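PDB 4JWH: tRNA (guanine(9)-N1)-methyltransferase from Schizosaccharomyces pombe, which catalyses S-adenosyl-L-methionine-dependent N1-methylation of guanosine at position 9 of cytoplasmic tRNA, releasing S-adenosyl-L-homocysteine. Local coordinates for residues V107-C110 / A111-D114; S262-L265 / E266-W270. All blocks are in the same frame, centred on the assembly; numbering follows the deposited sequence.

Contact 1. Residues V107-C110 / A111-D114; sequences VLDC and AFDD
Asp109 and Phe112 meet where strand 105-109 runs out into the loop before helix 118-137, and their side chains cross at about a right angle. The carboxylate approaches the far end of the ring obliquely: OD2 of Asp109 is 3.3 Å from CZ of Phe112, and the two planes are 59° apart. The neighbouring ring atom also meets backbone: CE2 of Phe112 lies 3.3 Å from the carbonyl O of Asp109. Asp109 reaches forward along the chain because its CG stands anti to the backbone N (chi1 172°), beside its own carbonyl carbon. With the carboxylate so placed, OD1 faces Ala111, whose N gives it a weak hydrogen bond of 3.3 Å, bent to 135° at the hydrogen. The methyl of Ala111 sits alongside the same oxygen, CB to OD1 3.3 Å. Further on, water 1 bridges the turn, donating to Cys110 O (2.6 Å) and accepting from Asp113 N (3.2 Å). Beyond the loop, OD2 of Asp109 forms a salt bridge with Lys227 and a hydrogen bond with Tyr191, while Phe112 packs on Leu223 and Cys224 of helix 223-231. In this buried carboxylate OD2 is thus held by Lys227 and Tyr191, while the weak Ala111 bond is one partner of OD1; the lysine would probably stabilise the negative charge, and the ring C-H groups near OD2 may be weakly favourable neighbours.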
ATOM      1  N   VAL A 107      -3.323  -4.272   1.542  1.00 18.83           N
ATOM      2  CA  VAL A 107      -2.360  -4.897   2.452  1.00 18.76           C
ATOM      3  C   VAL A 107      -0.985  -4.234   2.360  1.00 19.11           C
ATOM      4  O   VAL A 107      -0.371  -4.193   1.271  1.00 18.99           O
ATOM      5  CB  VAL A 107      -2.171  -6.394   2.113  1.00 19.63           C
ATOM      6  CG1 VAL A 107      -1.102  -7.018   2.957  1.00 20.62           C
ATOM      7  CG2 VAL A 107      -3.504  -7.171   2.210  1.00 19.69           C
ATOM      8  N   LEU A 108      -0.475  -3.770   3.502  1.00 17.92           N
ATOM      9  CA  LEU A 108       0.941  -3.460   3.590  1.00 18.55           C
ATOM     10  C   LEU A 108       1.697  -4.733   3.995  1.00 19.59           C
ATOM     11  O   LEU A 108       1.514  -5.265   5.121  1.00 19.04           O
ATOM     12  CB  LEU A 108       1.197  -2.285   4.538  1.00 19.02           C
ATOM     13  CG  LEU A 108       0.283  -1.063   4.354  1.00 19.26           C
ATOM     14  CD1 LEU A 108       0.598   0.054   5.335  1.00 20.89           C
ATOM     15  CD2 LEU A 108       0.246  -0.550   2.887  1.00 18.48           C
ATOM     16  N   ASP A 109       2.501  -5.248   3.053  1.00 18.40           N
ATOM     17  CA  ASP A 109       3.252  -6.474   3.267  1.00 18.83           C
ATOM     18  C   ASP A 109       4.526  -6.096   4.016  1.00 19.02           C
ATOM     19  O   ASP A 109       5.486  -5.603   3.423  1.00 17.02           O
ATOM     20  CB  ASP A 109       3.591  -7.159   1.934  1.00 18.34           C
ATOM     21  CG  ASP A 109       4.536  -8.351   2.091  1.00 19.43           C
ATOM     22  OD1 ASP A 109       4.697  -8.905   3.209  1.00 18.47           O
ATOM     23  OD2 ASP A 109       5.088  -8.777   1.064  1.00 19.86           O
ATOM     24  N   CYS A 110       4.518  -6.328   5.324  1.00 19.12           N
ATOM     25  CA  CYS A 110       5.624  -5.889   6.153  1.00 20.46           C
ATOM     26  C   CYS A 110       6.623  -6.999   6.441  1.00 20.24           C
ATOM     27  O   CYS A 110       7.151  -7.069   7.531  1.00 20.97           O
ATOM     28  CB  CYS A 110       5.116  -5.272   7.471  1.00 20.18           C
ATOM     29  SG  CYS A 110       4.036  -3.830   7.297  1.00 21.81           S
ATOM     30  N   ALA A 111       6.910  -7.827   5.450  1.00 20.90           N
ATOM     31  CA  ALA A 111       7.835  -8.946   5.600  1.00 22.09           C
ATOM     32  C   ALA A 111       9.308  -8.641   5.401  1.00 22.84           C
ATOM     33  O   ALA A 111      10.125  -9.573   5.412  1.00 23.45           O
ATOM     34  CB  ALA A 111       7.415 -10.107   4.654  1.00 22.62           C
ATOM     35  N   PHE A 112       9.680  -7.369   5.239  1.00 23.28           N
ATOM     36  CA  PHE A 112      11.063  -7.048   4.768  1.00 23.97           C
ATOM     37  C   PHE A 112      11.938  -6.291   5.785  1.00 24.73           C
ATOM     38  O   PHE A 112      12.929  -5.662   5.414  1.00 23.37           O
ATOM     39  CB  PHE A 112      11.019  -6.262   3.445  1.00 22.92           C
ATOM     40  CG  PHE A 112      10.043  -6.810   2.457  1.00 23.56           C
ATOM     41  CD1 PHE A 112      10.346  -7.962   1.718  1.00 22.77           C
ATOM     42  CD2 PHE A 112       8.805  -6.196   2.278  1.00 21.78           C
ATOM     43  CE1 PHE A 112       9.423  -8.491   0.815  1.00 24.55           C
ATOM     44  CE2 PHE A 112       7.888  -6.706   1.378  1.00 21.54           C
ATOM     45  CZ  PHE A 112       8.193  -7.861   0.643  1.00 22.29           C
ATOM     46  N   ASP A 113      11.535  -6.338   7.054  1.00 25.75           N
ATOM     47  CA  ASP A 113      12.272  -5.718   8.177  1.00 27.69           C
ATOM     48  C   ASP A 113      13.795  -5.942   8.051  1.00 27.40           C
ATOM     49  O   ASP A 113      14.584  -5.006   8.168  1.00 26.96           O
ATOM     50  CB  ASP A 113      11.763  -6.316   9.505  1.00 28.40           C
ATOM     51  CG  ASP A 113      11.750  -5.318  10.653  1.00 33.30           C
ATOM     52  OD1 ASP A 113      12.725  -5.356  11.438  1.00 36.09           O
ATOM     53  OD2 ASP A 113      10.762  -4.537  10.797  1.00 33.99           O
ATOM     54  N   ASP A 114      14.204  -7.176   7.784  1.00 27.79           N
ATOM     55  CA  ASP A 114      15.641  -7.506   7.703  1.00 28.45           C
ATOM     56  C   ASP A 114      16.388  -6.862   6.517  1.00 28.45           C
ATOM     57  O   ASP A 114      17.631  -6.866   6.494  1.00 28.57           O
ATOM     58  CB  ASP A 114      15.843  -9.027   7.658  1.00 29.08           C
ATOM     59  CG  ASP A 114      15.407  -9.714   8.936  1.00 31.46           C
ATOM     60  OD1 ASP A 114      15.604  -9.144  10.036  1.00 35.80           O
ATOM     61  OD2 ASP A 114      14.875 -10.825   8.839  1.00 33.36           O
TER
HETATM   62  O   HOH W   1       9.331  -8.106   8.559  1.00 20.02           O

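Contact 2. Residues S262-L265 / E266-W270; sequences SLWL and EYRDW
Trp264 and Trp270 form an offset stack, the five-membered ring of Trp264 against the six-membered ring of Trp270, with centroids 4.0 Å apart and planes inclined by 24°. CD1 of Trp264 lies over the centre of the Trp270 indole. The Trp264 indole swings to this end of the helix because its CG is anti to the backbone N (chi1 -171°). CH-pi contacts extend the packing: CB of Trp264 stands over the six-membered ring of Trp270, and on the opposite face of Trp264, CA of Arg268 is 3.7 Å from the five-membered ring centroid. The Arg268 chain bends at chi3, and CH2 of Trp264 lies over the centre of the Arg268 guanidinium, 3.6 Å from CZ of Arg268; NH2 of Arg268 goes on to a salt bridge with Glu202. Among the polar contacts, water 2 lies in the plane of the Trp264 ring, accepting from NE1 at 2.7 Å and donating to Arg268 O at 3.1 Å. NE1 of Trp270 instead donates to Thr201 O. Replacing Trp270 with an alanine would probably uncover one face of Trp264 and leave Thr201 O without this donor. In the backbone, Tyr267 N bonds to Leu263 O at 2.8 Å, and Arg268 N to Trp264 O at 2.6 Å. Helix 254-267 ends at Arg268, which has positive phi (55°), and after this two-residue break Asp269 N-caps helix 270-277, its OD2 accepting from Lys272 N, within the SPOUT-family methyltransferase domain.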
ATOM      1  N   SER A 262      -6.234   5.260  -3.373  1.00 16.54           N
ATOM      2  CA  SER A 262      -7.353   5.822  -2.650  1.00 17.39           C
ATOM      3  C   SER A 262      -8.018   6.934  -3.464  1.00 18.48           C
ATOM      4  O   SER A 262      -9.260   7.023  -3.546  1.00 17.46           O
ATOM      5  CB  SER A 262      -6.844   6.330  -1.290  1.00 18.49           C
ATOM      6  OG  SER A 262      -7.894   6.843  -0.488  1.00 18.55           O
ATOM      7  N   LEU A 263      -7.196   7.749  -4.121  1.00 18.72           N
ATOM      8  CA  LEU A 263      -7.732   8.807  -4.967  1.00 19.97           C
ATOM      9  C   LEU A 263      -8.401   8.275  -6.234  1.00 19.93           C
ATOM     10  O   LEU A 263      -9.360   8.866  -6.756  1.00 19.78           O
ATOM     11  CB  LEU A 263      -6.668   9.855  -5.275  1.00 20.12           C
ATOM     12  CG  LEU A 263      -6.365  10.759  -4.054  1.00 23.09           C
ATOM     13  CD1 LEU A 263      -5.197  11.733  -4.326  1.00 22.76           C
ATOM     14  CD2 LEU A 263      -7.564  11.522  -3.593  1.00 21.17           C
ATOM     15  N   TRP A 264      -7.919   7.145  -6.730  1.00 20.84           N
ATOM     16  CA  TRP A 264      -8.580   6.528  -7.854  1.00 20.68           C
ATOM     17  C   TRP A 264      -9.997   6.111  -7.456  1.00 21.34           C
ATOM     18  O   TRP A 264     -10.933   6.302  -8.229  1.00 21.35           O
ATOM     19  CB  TRP A 264      -7.811   5.333  -8.428  1.00 20.53           C
ATOM     20  CG  TRP A 264      -8.455   4.898  -9.735  1.00 22.17           C
ATOM     21  CD1 TRP A 264      -8.197   5.389 -10.974  1.00 21.71           C
ATOM     22  CD2 TRP A 264      -9.494   3.910  -9.898  1.00 22.00           C
ATOM     23  NE1 TRP A 264      -9.011   4.773 -11.915  1.00 22.48           N
ATOM     24  CE2 TRP A 264      -9.809   3.855 -11.278  1.00 23.69           C
ATOM     25  CE3 TRP A 264     -10.185   3.073  -9.008  1.00 21.10           C
ATOM     26  CZ2 TRP A 264     -10.796   2.993 -11.795  1.00 22.27           C
ATOM     27  CZ3 TRP A 264     -11.162   2.221  -9.511  1.00 23.00           C
ATOM     28  CH2 TRP A 264     -11.457   2.182 -10.897  1.00 22.36           C
ATOM     29  N   LEU A 265     -10.162   5.531  -6.271  1.00 21.68           N
ATOM     30  CA  LEU A 265     -11.513   5.212  -5.793  1.00 22.66           C
ATOM     31  C   LEU A 265     -12.438   6.431  -5.883  1.00 23.48           C
ATOM     32  O   LEU A 265     -13.568   6.334  -6.374  1.00 23.62           O
ATOM     33  CB  LEU A 265     -11.480   4.641  -4.379  1.00 21.92           C
ATOM     34  CG  LEU A 265     -10.715   3.325  -4.295  1.00 23.30           C
ATOM     35  CD1 LEU A 265     -10.585   2.862  -2.860  1.00 25.14           C
ATOM     36  CD2 LEU A 265     -11.365   2.238  -5.189  1.00 19.76           C
ATOM     37  N   GLU A 266     -11.943   7.582  -5.429  1.00 24.08           N
ATOM     38  CA  GLU A 266     -12.712   8.816  -5.488  1.00 25.87           C
ATOM     39  C   GLU A 266     -12.975   9.306  -6.916  1.00 26.02           C
ATOM     40  O   GLU A 266     -14.123   9.559  -7.292  1.00 27.14           O
ATOM     41  CB  GLU A 266     -11.999   9.911  -4.698  1.00 25.14           C
ATOM     42  CG  GLU A 266     -12.695  11.251  -4.854  1.00 31.09           C
ATOM     43  CD  GLU A 266     -12.349  12.273  -3.777  1.00 34.44           C
ATOM     44  OE1 GLU A 266     -11.755  11.914  -2.737  1.00 34.01           O
ATOM     45  OE2 GLU A 266     -12.714  13.447  -3.990  1.00 39.58           O
ATOM     46  N   TYR A 267     -11.913   9.461  -7.702  1.00 26.12           N
ATOM     47  CA  TYR A 267     -12.047  10.135  -8.994  1.00 26.91           C
ATOM     48  C   TYR A 267     -12.338   9.163 -10.130  1.00 27.03           C
ATOM     49  O   TYR A 267     -12.965   9.539 -11.120  1.00 27.00           O
ATOM     50  CB  TYR A 267     -10.772  10.942  -9.333  1.00 27.44           C
ATOM     51  CG  TYR A 267     -10.361  11.991  -8.322  1.00 28.94           C
ATOM     52  CD1 TYR A 267     -11.302  12.852  -7.742  1.00 32.91           C
ATOM     53  CD2 TYR A 267      -9.024  12.142  -7.952  1.00 32.20           C
ATOM     54  CE1 TYR A 267     -10.907  13.854  -6.798  1.00 32.74           C
ATOM     55  CE2 TYR A 267      -8.622  13.130  -7.017  1.00 31.97           C
ATOM     56  CZ  TYR A 267      -9.568  13.966  -6.442  1.00 33.47           C
ATOM     57  OH  TYR A 267      -9.163  14.941  -5.538  1.00 35.76           O
ATOM     58  N   ARG A 268     -11.874   7.917  -9.979  1.00 26.92           N
ATOM     59  CA  ARG A 268     -11.869   6.918 -11.075  1.00 27.35           C
ATOM     60  C   ARG A 268     -11.154   7.368 -12.362  1.00 26.93           C
ATOM     61  O   ARG A 268     -11.528   6.985 -13.495  1.00 27.79           O
ATOM     62  CB  ARG A 268     -13.267   6.341 -11.305  1.00 28.24           C
ATOM     63  CG  ARG A 268     -13.757   5.521 -10.100  1.00 29.83           C
ATOM     64  CD  ARG A 268     -15.153   4.987 -10.314  1.00 34.66           C
ATOM     65  NE  ARG A 268     -15.156   3.833 -11.211  1.00 37.06           N
ATOM     66  CZ  ARG A 268     -15.052   2.564 -10.806  1.00 38.52           C
ATOM     67  NH1 ARG A 268     -14.938   2.276  -9.507  1.00 38.18           N
ATOM     68  NH2 ARG A 268     -15.050   1.578 -11.707  1.00 37.22           N
ATOM     69  N   ASP A 269     -10.080   8.131 -12.150  1.00 26.11           N
ATOM     70  CA  ASP A 269      -9.328   8.841 -13.177  1.00 25.04           C
ATOM     71  C   ASP A 269      -7.877   8.764 -12.692  1.00 24.94           C
ATOM     72  O   ASP A 269      -7.533   9.321 -11.627  1.00 24.81           O
ATOM     73  CB  ASP A 269      -9.883  10.286 -13.195  1.00 25.73           C
ATOM     74  CG  ASP A 269      -9.130  11.237 -14.136  1.00 29.24           C
ATOM     75  OD1 ASP A 269      -9.696  12.325 -14.418  1.00 33.30           O
ATOM     76  OD2 ASP A 269      -8.011  10.933 -14.591  1.00 29.64           O
ATOM     77  N   TRP A 270      -7.015   8.046 -13.413  1.00 23.67           N
ATOM     78  CA  TRP A 270      -5.643   7.919 -12.911  1.00 24.05           C
ATOM     79  C   TRP A 270      -4.909   9.238 -13.025  1.00 24.26           C
ATOM     80  O   TRP A 270      -4.084   9.545 -12.183  1.00 23.52           O
ATOM     81  CB  TRP A 270      -4.822   6.805 -13.589  1.00 23.49           C
ATOM     82  CG  TRP A 270      -5.372   5.452 -13.362  1.00 23.19           C
ATOM     83  CD1 TRP A 270      -6.147   4.727 -14.224  1.00 23.13           C
ATOM     84  CD2 TRP A 270      -5.161   4.630 -12.214  1.00 22.28           C
ATOM     85  NE1 TRP A 270      -6.464   3.513 -13.660  1.00 24.44           N
ATOM     86  CE2 TRP A 270      -5.866   3.426 -12.430  1.00 23.38           C
ATOM     87  CE3 TRP A 270      -4.469   4.810 -11.000  1.00 21.27           C
ATOM     88  CZ2 TRP A 270      -5.900   2.397 -11.483  1.00 21.44           C
ATOM     89  CZ3 TRP A 270      -4.500   3.782 -10.051  1.00 25.75           C
ATOM     90  CH2 TRP A 270      -5.222   2.591 -10.305  1.00 23.28           C
TER
HETATM   91  O   HOH W   2      -9.087   5.442 -14.579  1.00 31.90           O

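In the fold
Contact 1 and contact 2 lie on opposite sides of the chain's centre, with their own centres about 25 Å apart and their nearest atoms about 11 Å apart, so they do not touch. Contact 1 follows a strand inside the parallel sheet; contact 2 joins two helices late in the chain. The bound S-adenosyl-L-homocysteine gives them a common reference: the Phe112 side chain is about 6 Å from it and that of Trp270 about 9 Å. The Phe112 side chain is also about 4 Å from Gly212 and from the Cys224 side chain, and that of Trp270 about 4 Å from the Leu238 side chain. Phe112 thus packs behind cofactor-binding residues, and contact 2 approaches the pocket's surroundings through Trp270.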